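Local structure of universal stress protein (Archaeoglobus fulgidus, 3LOQ) at residues A[27-32]-A[53-58]; A[59-64]-A[108-113]; A[129-134]-A[144-149]. The protein binds adenosine monophosphate and belongs to the universal stress protein A family, although its precise role in the cell is not known. One frame throughout, in Å; residues are numbered along the deposited sequence.

How the contacts relate
All three contacts reach one mixed sheet and touch the same AMP, contacts 1 and 2 at the adenine, contact 3 mainly at the phosphate and ribose. Contact 1 is buried and joins the parallel strands 24-28 and 52-60; contact 2 carries strand 52-60 on to its parallel neighbour, the short strand 110-111, at the surface. Both are held by backbone hydrogen bonds, and they meet where Phe57 and Val58 pack on Phe108, Pro109 and Pro113. Contact 3, again buried, has no hydrogen bond between its segments: strand 126-130, the sheet neighbour of 24-28, packs on helix 145-152, and the phosphate bridges the two. Val145 of contact 3 also touches the base.

Contact 1: residues A[27-32]-A[53-58]; sequences LPTDLS and IGVLFV. With AMP (adenosine monophosphate), chain C.
Leu27 and Pro28 pair with Val55 and Leu56 in a buried parallel beta contact, joining the two strands of the beta-alpha-beta unit made by strand 24-28, helix 42-47 and strand 52-60. Three backbone hydrogen bonds hold it: Leu27 N to Gly54 O, Leu56 N to Leu27 O, and Thr29 N to Leu56 O, the last 2.7 Å long. Beside the ladder, Leu27 CB rests on Ile53 CG2, and the methyl CG2 of Thr29 meets Val55 CG1 at 3.7 Å. Thr29 has OG1 anti to its own backbone N (chi1 177°), which turns the hydroxyl back over the following turn; there it accepts from Leu31 N in an ST turn, while the methyl is left for Val55. Beyond the paired residues the segments still touch through Phe57. Its CD1 lies 3.1 Å from Thr29 O, which sits at the ring edge near the ring plane, and the Leu31 and Phe57 side chains cross at about a right angle, Leu31 CG 3.9 Å from Phe57 CE1. Asp30 OD2 accepts from Ser32 N, closing an Asx turn, and also from Ser32 OG, so two bonds hold the carboxylate, while Asp30 CB approaches adenine C5 at 3.4 Å. Val58 reads the adenine through its backbone: its N donates to AMP N1 at 3.1 Å, and its O receives the N6 amino group at 2.9 Å in a nearly straight bond. Adenine is therefore gripped by the chain just past the end of the pairing. Helix 75-97 covers the side of Thr29, Val55 and Phe57 with Leu88, Ile95 and Ala84, helix 113-121 packs on Pro28 and Leu56 through Ile117, and strand 101-104 continues the sheet beyond Val55.

Contact 2: residues A[59-64]-A[108-113]; sequences INLTKL and FPAGDP. With AMP (adenosine monophosphate), chain C.
A short parallel beta pairing, Ile59 with Ala110 and Asn60 with Gly111, carries the sheet to its surface edge just before helix 113-121. Ile59 N bonds Pro109 O, Gly111 N bonds Ile59 O at 2.9 Å, and Leu61 N reaches Gly111 O at 2.8 Å, in the carbonyl plane on a lone pair. Ile59 extends CD1 to Phe108 CB at 3.5 Å, the two side chains crossing at about a right angle, and Leu61 brings CD1 against Ala110 CB at 3.7 Å. Gly111 has backbone angles (phi 156°, psi -128°) that would jam a CB against the carbonyl oxygen of Ala110. In Asn60 a chi1 of -177° swings the amide away from the backbone N and across the Pro113 ring, OD1 3.4 Å from Pro113 CD; OD1 also takes a weak bond from Thr62 N. Pro113 CG in turn comes 3.7 Å from AMP N6. Asp112 is the N-cap of the helix, its OD1 accepting from Val114 N, and Thr62 OG1 approaches its CG. Backbone hydrogen bonds thus give the pairing its register, with small apolar contacts on the Ile59 side, and on the other the Asn60 amide packs against the proline that borders the adenine.

Contact 3: residues A[129-134]-A[144-149]; sequences MGSRGA and SVSEGV. With AMP (adenosine monophosphate), chain C.
Selenomethionine Met129 makes the tight part of this contact, filling the angle between strand 126-130 and helix 145-152. Its SE lies 3.8 Å from Val149 CG1, the two side chains running antiparallel, side by side. The chain bends at its last torsion (chi3 -64°), which carries CE over to Ser146 CA and to within 3.3 Å of the ribose atom O4' of AMP. Val145 closes the same apolar corner, with CG1 against Met129 CE and CG2 3.4 Å from adenine C8. Toward the phosphate no hydrogen bond links the segments: Ser131 OG lies 3.6 Å from Ser146 OG, and the exposed Arg132 keeps NH1 4.2 Å from Ser144 CA. The phosphate spans this looser side. Arg132 N and NH1 both donate to O3P, with the phosphorus at the edge of the guanidinium and Ala134 CB over one face, while NH2 is held by Gly143 O. From the helix, Val145 N gives a bond to O2P, and O1P takes three: Ser146 N, Ser146 OG and Ser144 OG, each hydroxyl at 2.6 Å. Ser144 is also the N-cap, its OG accepting from Glu147 N at 3.1 Å. Replacing it with an alanine would probably leave O1P one donor short and the Glu147 amide without its cap, slackening the first turn where the phosphate sits. With the anion at the helix N-terminus, the helix dipole and the arginine charge would both be expected to stabilise it, and one hydroxyl, Ser144 OG, serves both the phosphate and the helix cap.

Contact 1: residues A[27-32]-A[53-58]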
loop_
_atom_site.group_PDB
_atom_site.type_symbol
_atom_site.label_atom_id
_atom_site.label_comp_id
_atom_site.label_asym_id
_atom_site.label_seq_id
_atom_site.Cartn_x
_atom_site.Cartn_y
_atom_site.Cartn_z
ATOM N N LEU A 27 4.349 -1.848 10.048
ATOM C CA LEU A 27 4.086 -3.178 9.498
ATOM C C LEU A 27 3.156 -4.003 10.397
ATOM O O LEU A 27 3.601 -4.625 11.364
ATOM C CB LEU A 27 5.405 -3.921 9.229
ATOM C CG LEU A 27 5.389 -5.439 8.982
ATOM C CD1 LEU A 27 4.309 -5.823 8.020
ATOM C CD2 LEU A 27 6.737 -5.944 8.492
ATOM N N PRO A 28 1.853 -4.014 10.083
ATOM C CA PRO A 28 0.910 -4.820 10.862
ATOM C C PRO A 28 1.109 -6.288 10.542
ATOM O O PRO A 28 1.440 -6.606 9.404
ATOM C CB PRO A 28 -0.458 -4.382 10.317
ATOM C CG PRO A 28 -0.206 -3.151 9.531
ATOM C CD PRO A 28 1.176 -3.307 8.989
ATOM N N THR A 29 0.926 -7.167 11.520
ATOM C CA THR A 29 0.960 -8.595 11.240
ATOM C C THR A 29 0.041 -9.404 12.155
ATOM O O THR A 29 -0.012 -9.187 13.372
ATOM C CB THR A 29 2.392 -9.172 11.311
ATOM O OG1 THR A 29 2.342 -10.592 11.106
ATOM C CG2 THR A 29 3.033 -8.868 12.662
ATOM N N ASP A 30 -0.697 -10.319 11.544
ATOM C CA ASP A 30 -1.440 -11.334 12.276
ATOM C C ASP A 30 -0.669 -12.657 12.221
ATOM O O ASP A 30 -1.224 -13.732 12.468
ATOM C CB ASP A 30 -2.829 -11.501 11.665
ATOM C CG ASP A 30 -2.772 -11.936 10.203
ATOM O OD1 ASP A 30 -3.827 -12.361 9.670
ATOM O OD2 ASP A 30 -1.670 -11.869 9.597
ATOM N N LEU A 31 0.613 -12.572 11.872
ATOM C CA LEU A 31 1.499 -13.742 11.819
ATOM C C LEU A 31 1.236 -14.659 10.618
ATOM O O LEU A 31 1.809 -15.740 10.528
ATOM C CB LEU A 31 1.399 -14.576 13.110
ATOM C CG LEU A 31 1.490 -13.840 14.441
ATOM C CD1 LEU A 31 1.519 -14.820 15.605
ATOM C CD2 LEU A 31 2.707 -12.904 14.458
ATOM N N SER A 32 0.358 -14.243 9.715
ATOM C CA SER A 32 -0.005 -15.073 8.566
ATOM C C SER A 32 1.092 -15.001 7.515
ATOM O O SER A 32 1.871 -14.049 7.476
ATOM C CB SER A 32 -1.308 -14.574 7.946
ATOM O OG SER A 32 -1.161 -13.224 7.526
ATOM N N ILE A 53 11.333 0.117 11.003
ATOM C CA ILE A 53 10.046 -0.533 10.863
ATOM C C ILE A 53 9.453 -0.882 12.218
ATOM O O ILE A 53 10.089 -1.559 13.031
ATOM C CB ILE A 53 10.175 -1.807 10.046
ATOM C CG1 ILE A 53 10.485 -1.466 8.588
ATOM C CG2 ILE A 53 8.909 -2.628 10.161
ATOM C CD1 ILE A 53 10.798 -2.676 7.757
ATOM N N GLY A 54 8.235 -0.417 12.462
ATOM C CA GLY A 54 7.499 -0.839 13.640
ATOM C C GLY A 54 6.611 -2.019 13.302
ATOM O O GLY A 54 5.785 -1.926 12.396
ATOM N N VAL A 55 6.789 -3.133 14.013
ATOM C CA VAL A 55 5.979 -4.328 13.801
ATOM C C VAL A 55 4.827 -4.404 14.799
ATOM O O VAL A 55 5.049 -4.461 16.006
ATOM C CB VAL A 55 6.827 -5.613 13.907
ATOM C CG1 VAL A 55 5.971 -6.833 13.590
ATOM C CG2 VAL A 55 8.005 -5.542 12.962
ATOM N N LEU A 56 3.600 -4.412 14.283
ATOM C CA LEU A 56 2.400 -4.329 15.107
ATOM C C LEU A 56 1.529 -5.583 15.030
ATOM O O LEU A 56 1.013 -5.949 13.966
ATOM C CB LEU A 56 1.562 -3.118 14.700
ATOM C CG LEU A 56 0.283 -2.871 15.509
ATOM C CD1 LEU A 56 0.627 -2.496 16.948
ATOM C CD2 LEU A 56 -0.614 -1.799 14.874
ATOM N N PHE A 57 1.370 -6.240 16.168
ATOM C CA PHE A 57 0.508 -7.397 16.260
ATOM C C PHE A 57 -0.644 -7.036 17.167
ATOM O O PHE A 57 -0.449 -6.548 18.265
ATOM C CB PHE A 57 1.251 -8.602 16.832
ATOM C CG PHE A 57 0.338 -9.760 17.176
ATOM C CD1 PHE A 57 -0.146 -10.598 16.185
ATOM C CD2 PHE A 57 -0.036 -10.002 18.490
ATOM C CE1 PHE A 57 -0.979 -11.662 16.489
ATOM C CE2 PHE A 57 -0.872 -11.070 18.808
ATOM C CZ PHE A 57 -1.347 -11.900 17.807
ATOM N N VAL A 58 -1.853 -7.280 16.713
ATOM C CA VAL A 58 -3.009 -6.915 17.505
ATOM C C VAL A 58 -3.714 -8.191 17.939
ATOM O O VAL A 58 -3.918 -9.104 17.128
ATOM C CB VAL A 58 -3.958 -6.011 16.693
ATOM C CG1 VAL A 58 -5.210 -5.662 17.487
ATOM C CG2 VAL A 58 -3.216 -4.743 16.239
HETATM P P AMP C . -7.281 -8.761 4.900
HETATM O O1P AMP C . -7.869 -7.658 4.058
HETATM O O2P AMP C . -7.886 -8.959 6.277
HETATM O O3P AMP C . -7.058 -10.043 4.132
HETATM O "O5'" AMP C . -5.795 -8.224 5.228
HETATM C "C5'" AMP C . -4.903 -9.081 5.935
HETATM C "C4'" AMP C . -3.870 -8.196 6.580
HETATM O "O4'" AMP C . -4.457 -7.469 7.660
HETATM C "C3'" AMP C . -2.788 -9.003 7.246
HETATM O "O3'" AMP C . -1.785 -9.297 6.295
HETATM C "C2'" AMP C . -2.271 -8.042 8.285
HETATM O "O2'" AMP C . -1.385 -7.151 7.612
HETATM C "C1'" AMP C . -3.501 -7.266 8.703
HETATM N N9 AMP C . -4.024 -7.871 9.947
HETATM C C8 AMP C . -5.084 -8.699 10.027
HETATM N N7 AMP C . -5.303 -9.085 11.311
HETATM C C5 AMP C . -4.358 -8.493 12.072
HETATM C C6 AMP C . -4.010 -8.471 13.502
HETATM N N6 AMP C . -4.736 -9.173 14.398
HETATM N N1 AMP C . -2.957 -7.729 13.884
HETATM C C2 AMP C . -2.230 -7.018 13.004
HETATM N N3 AMP C . -2.490 -6.988 11.692
HETATM C C4 AMP C . -3.527 -7.687 11.175
#

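Contact 2: residues A[59-64]-A[108-113]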
loop_
_atom_site.group_PDB
_atom_site.type_symbol
_atom_site.label_atom_id
_atom_site.label_comp_id
_atom_site.label_asym_id
_atom_site.label_seq_id
_atom_site.Cartn_x
_atom_site.Cartn_y
_atom_site.Cartn_z
ATOM N N ILE A 59 -4.043 -8.279 19.224
ATOM C CA ILE A 59 -4.910 -9.349 19.691
ATOM C C ILE A 59 -6.339 -8.989 19.285
ATOM O O ILE A 59 -6.933 -8.006 19.764
ATOM C CB ILE A 59 -4.773 -9.587 21.209
ATOM C CG1 ILE A 59 -3.359 -10.087 21.527
ATOM C CG2 ILE A 59 -5.810 -10.605 21.679
ATOM C CD1 ILE A 59 -2.681 -9.368 22.664
ATOM N N ASN A 60 -6.871 -9.773 18.358
ATOM C CA ASN A 60 -8.139 -9.448 17.741
ATOM C C ASN A 60 -9.317 -9.915 18.602
ATOM O O ASN A 60 -9.687 -11.090 18.586
ATOM C CB ASN A 60 -8.193 -10.048 16.332
ATOM C CG ASN A 60 -9.464 -9.693 15.591
ATOM O OD1 ASN A 60 -10.367 -9.071 16.144
ATOM N ND2 ASN A 60 -9.545 -10.094 14.331
ATOM N N LEU A 61 -9.891 -8.984 19.359
ATOM C CA LEU A 61 -11.037 -9.288 20.212
ATOM C C LEU A 61 -12.334 -9.210 19.423
ATOM O O LEU A 61 -13.372 -9.706 19.850
ATOM C CB LEU A 61 -11.085 -8.331 21.413
ATOM C CG LEU A 61 -9.821 -8.435 22.276
ATOM C CD1 LEU A 61 -9.952 -7.679 23.583
ATOM C CD2 LEU A 61 -9.469 -9.899 22.538
ATOM N N THR A 62 -12.260 -8.585 18.261
ATOM C CA THR A 62 -13.429 -8.340 17.432
ATOM C C THR A 62 -14.242 -9.592 17.155
ATOM O O THR A 62 -15.463 -9.598 17.306
ATOM C CB THR A 62 -13.003 -7.708 16.112
ATOM O OG1 THR A 62 -12.845 -6.300 16.316
ATOM C CG2 THR A 62 -14.030 -7.973 15.003
ATOM N N LYS A 63 -13.551 -10.651 16.754
ATOM C CA LYS A 63 -14.194 -11.917 16.411
ATOM C C LYS A 63 -15.120 -12.463 17.511
ATOM O O LYS A 63 -16.195 -12.995 17.220
ATOM C CB LYS A 63 -13.128 -12.951 16.022
ATOM C CG LYS A 63 -11.761 -12.666 16.626
ATOM C CD LYS A 63 -10.628 -12.986 15.658
ATOM C CE LYS A 63 -10.374 -14.479 15.552
ATOM N NZ LYS A 63 -9.079 -14.764 14.875
ATOM N N LEU A 64 -14.703 -12.322 18.766
ATOM C CA LEU A 64 -15.482 -12.828 19.891
ATOM C C LEU A 64 -16.784 -12.051 20.073
ATOM O O LEU A 64 -16.770 -10.833 20.271
ATOM C CB LEU A 64 -14.650 -12.784 21.175
ATOM C CG LEU A 64 -13.206 -13.276 21.021
ATOM C CD1 LEU A 64 -12.501 -13.364 22.369
ATOM C CD2 LEU A 64 -13.170 -14.619 20.318
ATOM N N PHE A 108 1.147 -5.547 23.162
ATOM C CA PHE A 108 0.234 -5.836 22.060
ATOM C C PHE A 108 -1.141 -5.273 22.355
ATOM O O PHE A 108 -1.782 -5.675 23.320
ATOM C CB PHE A 108 0.085 -7.335 21.843
ATOM C CG PHE A 108 1.379 -8.050 21.640
ATOM C CD1 PHE A 108 1.627 -9.248 22.288
ATOM C CD2 PHE A 108 2.352 -7.530 20.802
ATOM C CE1 PHE A 108 2.827 -9.912 22.100
ATOM C CE2 PHE A 108 3.557 -8.191 20.615
ATOM C CZ PHE A 108 3.792 -9.380 21.267
ATOM N N PRO A 109 -1.614 -4.355 21.511
ATOM C CA PRO A 109 -2.983 -3.863 21.699
ATOM C C PRO A 109 -3.972 -5.018 21.592
ATOM O O PRO A 109 -3.751 -5.947 20.800
ATOM C CB PRO A 109 -3.186 -2.923 20.507
ATOM C CG PRO A 109 -1.797 -2.613 19.990
ATOM C CD PRO A 109 -0.979 -3.828 20.292
ATOM N N ALA A 110 -5.038 -4.970 22.385
ATOM C CA ALA A 110 -6.167 -5.886 22.215
ATOM C C ALA A 110 -7.422 -5.099 21.846
ATOM O O ALA A 110 -7.758 -4.106 22.485
ATOM C CB ALA A 110 -6.402 -6.690 23.470
ATOM N N GLY A 111 -8.094 -5.543 20.797
ATOM C CA GLY A 111 -9.281 -4.880 20.313
ATOM C C GLY A 111 -9.523 -5.184 18.851
ATOM O O GLY A 111 -9.536 -6.343 18.431
ATOM N N ASP A 112 -9.707 -4.124 18.078
ATOM C CA ASP A 112 -10.030 -4.221 16.669
ATOM C C ASP A 112 -8.766 -3.952 15.861
ATOM O O ASP A 112 -8.162 -2.876 15.982
ATOM C CB ASP A 112 -11.092 -3.168 16.345
ATOM C CG ASP A 112 -11.629 -3.287 14.933
ATOM O OD1 ASP A 112 -10.853 -3.557 13.997
ATOM O OD2 ASP A 112 -12.847 -3.098 14.756
ATOM N N PRO A 113 -8.353 -4.917 15.025
ATOM C CA PRO A 113 -7.113 -4.647 14.294
ATOM C C PRO A 113 -7.173 -3.361 13.475
ATOM O O PRO A 113 -6.198 -2.605 13.480
ATOM C CB PRO A 113 -6.949 -5.881 13.402
ATOM C CG PRO A 113 -7.688 -6.972 14.149
ATOM C CD PRO A 113 -8.853 -6.286 14.806
HETATM P P AMP C . -7.281 -8.761 4.900
HETATM O O1P AMP C . -7.869 -7.658 4.058
HETATM O O2P AMP C . -7.886 -8.959 6.277
HETATM O O3P AMP C . -7.058 -10.043 4.132
HETATM O "O5'" AMP C . -5.795 -8.224 5.228
HETATM C "C5'" AMP C . -4.903 -9.081 5.935
HETATM C "C4'" AMP C . -3.870 -8.196 6.580
HETATM O "O4'" AMP C . -4.457 -7.469 7.660
HETATM C "C3'" AMP C . -2.788 -9.003 7.246
HETATM O "O3'" AMP C . -1.785 -9.297 6.295
HETATM C "C2'" AMP C . -2.271 -8.042 8.285
HETATM O "O2'" AMP C . -1.385 -7.151 7.612
HETATM C "C1'" AMP C . -3.501 -7.266 8.703
HETATM N N9 AMP C . -4.024 -7.871 9.947
HETATM C C8 AMP C . -5.084 -8.699 10.027
HETATM N N7 AMP C . -5.303 -9.085 11.311
HETATM C C5 AMP C . -4.358 -8.493 12.072
HETATM C C6 AMP C . -4.010 -8.471 13.502
HETATM N N6 AMP C . -4.736 -9.173 14.398
HETATM N N1 AMP C . -2.957 -7.729 13.884
HETATM C C2 AMP C . -2.230 -7.018 13.004
HETATM N N3 AMP C . -2.490 -6.988 11.692
HETATM C C4 AMP C . -3.527 -7.687 11.175
#

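Contact 3: residues A[129-134]-A[144-149]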
loop_
_atom_site.group_PDB
_atom_site.type_symbol
_atom_site.label_atom_id
_atom_site.label_comp_id
_atom_site.label_asym_id
_atom_site.label_seq_id
_atom_site.Cartn_x
_atom_site.Cartn_y
_atom_site.Cartn_z
HETATM N N MSE A 129 1.383 -3.552 4.233
HETATM C CA MSE A 129 0.685 -4.688 4.808
HETATM C C MSE A 129 0.299 -5.685 3.733
HETATM O O MSE A 129 0.392 -5.381 2.546
HETATM C CB MSE A 129 -0.540 -4.232 5.597
HETATM C CG MSE A 129 -1.658 -3.654 4.731
HETATM SE SE MSE A 129 -3.063 -2.820 5.825
HETATM C CE MSE A 129 -3.713 -4.381 6.798
ATOM N N GLY A 130 -0.104 -6.881 4.158
ATOM C CA GLY A 130 -0.545 -7.915 3.240
ATOM C C GLY A 130 -2.050 -7.867 3.035
ATOM O O GLY A 130 -2.738 -7.001 3.572
ATOM N N SER A 131 -2.554 -8.797 2.238
ATOM C CA SER A 131 -3.980 -9.000 2.084
ATOM C C SER A 131 -4.164 -10.445 1.623
ATOM O O SER A 131 -3.331 -10.975 0.888
ATOM C CB SER A 131 -4.542 -8.038 1.045
ATOM O OG SER A 131 -5.836 -8.448 0.621
ATOM N N ARG A 132 -5.240 -11.095 2.042
ATOM C CA ARG A 132 -5.430 -12.474 1.617
ATOM C C ARG A 132 -6.048 -12.539 0.214
ATOM O O ARG A 132 -6.306 -13.621 -0.322
ATOM C CB ARG A 132 -6.199 -13.297 2.660
ATOM C CG ARG A 132 -7.600 -12.830 2.920
ATOM C CD ARG A 132 -8.184 -13.469 4.176
ATOM N NE ARG A 132 -9.644 -13.394 4.142
ATOM C CZ ARG A 132 -10.347 -12.281 4.362
ATOM N NH1 ARG A 132 -9.714 -11.146 4.648
ATOM N NH2 ARG A 132 -11.681 -12.303 4.293
ATOM N N GLY A 133 -6.254 -11.376 -0.398
ATOM C CA GLY A 133 -6.835 -11.322 -1.736
ATOM C C GLY A 133 -8.257 -11.868 -1.828
ATOM O O GLY A 133 -8.673 -12.364 -2.876
ATOM N N ALA A 134 -9.012 -11.767 -0.737
ATOM C CA ALA A 134 -10.376 -12.303 -0.704
ATOM C C ALA A 134 -11.263 -11.605 -1.728
ATOM O O ALA A 134 -11.069 -10.421 -2.040
ATOM C CB ALA A 134 -10.975 -12.177 0.718
ATOM N N SER A 144 -12.332 -7.577 6.356
ATOM C CA SER A 144 -11.098 -7.305 5.644
ATOM C C SER A 144 -10.392 -6.195 6.387
ATOM O O SER A 144 -10.848 -5.041 6.372
ATOM C CB SER A 144 -11.391 -6.851 4.219
ATOM O OG SER A 144 -10.186 -6.507 3.550
ATOM N N VAL A 145 -9.309 -6.553 7.068
ATOM C CA VAL A 145 -8.490 -5.593 7.790
ATOM C C VAL A 145 -7.824 -4.629 6.822
ATOM O O VAL A 145 -7.720 -3.434 7.110
ATOM C CB VAL A 145 -7.436 -6.294 8.675
ATOM C CG1 VAL A 145 -6.524 -5.273 9.340
ATOM C CG2 VAL A 145 -8.145 -7.164 9.736
ATOM N N SER A 146 -7.422 -5.127 5.655
ATOM C CA SER A 146 -6.732 -4.269 4.697
ATOM C C SER A 146 -7.693 -3.237 4.114
ATOM O O SER A 146 -7.324 -2.071 3.952
ATOM C CB SER A 146 -6.013 -5.076 3.597
ATOM O OG SER A 146 -6.912 -5.693 2.686
ATOM N N GLU A 147 -8.929 -3.634 3.828
ATOM C CA GLU A 147 -9.907 -2.649 3.358
ATOM C C GLU A 147 -10.263 -1.616 4.432
ATOM O O GLU A 147 -10.387 -0.428 4.139
ATOM C CB GLU A 147 -11.163 -3.318 2.794
ATOM C CG GLU A 147 -10.953 -3.910 1.400
ATOM C CD GLU A 147 -10.595 -2.865 0.341
ATOM O OE1 GLU A 147 -11.383 -1.900 0.175
ATOM O OE2 GLU A 147 -9.538 -3.021 -0.336
ATOM N N GLY A 148 -10.420 -2.067 5.673
ATOM C CA GLY A 148 -10.666 -1.161 6.783
ATOM C C GLY A 148 -9.561 -0.113 6.890
ATOM O O GLY A 148 -9.841 1.080 6.945
ATOM N N VAL A 149 -8.309 -0.563 6.928
ATOM C CA VAL A 149 -7.159 0.334 7.007
ATOM C C VAL A 149 -7.140 1.281 5.808
ATOM O O VAL A 149 -6.959 2.489 5.965
ATOM C CB VAL A 149 -5.816 -0.459 7.081
ATOM C CG1 VAL A 149 -4.585 0.478 6.973
ATOM C CG2 VAL A 149 -5.752 -1.242 8.355
HETATM P P AMP C . -7.281 -8.761 4.900
HETATM O O1P AMP C . -7.869 -7.658 4.058
HETATM O O2P AMP C . -7.886 -8.959 6.277
HETATM O O3P AMP C . -7.058 -10.043 4.132
HETATM O "O5'" AMP C . -5.795 -8.224 5.228
HETATM C "C5'" AMP C . -4.903 -9.081 5.935
HETATM C "C4'" AMP C . -3.870 -8.196 6.580
HETATM O "O4'" AMP C . -4.457 -7.469 7.660
HETATM C "C3'" AMP C . -2.788 -9.003 7.246
HETATM O "O3'" AMP C . -1.785 -9.297 6.295
HETATM C "C2'" AMP C . -2.271 -8.042 8.285
HETATM O "O2'" AMP C . -1.385 -7.151 7.612
HETATM C "C1'" AMP C . -3.501 -7.266 8.703
HETATM N N9 AMP C . -4.024 -7.871 9.947
HETATM C C8 AMP C . -5.084 -8.699 10.027
HETATM N N7 AMP C . -5.303 -9.085 11.311
HETATM C C5 AMP C . -4.358 -8.493 12.072
HETATM C C6 AMP C . -4.010 -8.471 13.502
HETATM N N6 AMP C . -4.736 -9.173 14.398
HETATM N N1 AMP C . -2.957 -7.729 13.884
HETATM C C2 AMP C . -2.230 -7.018 13.004
HETATM N N3 AMP C . -2.490 -6.988 11.692
HETATM C C4 AMP C . -3.527 -7.687 11.175
#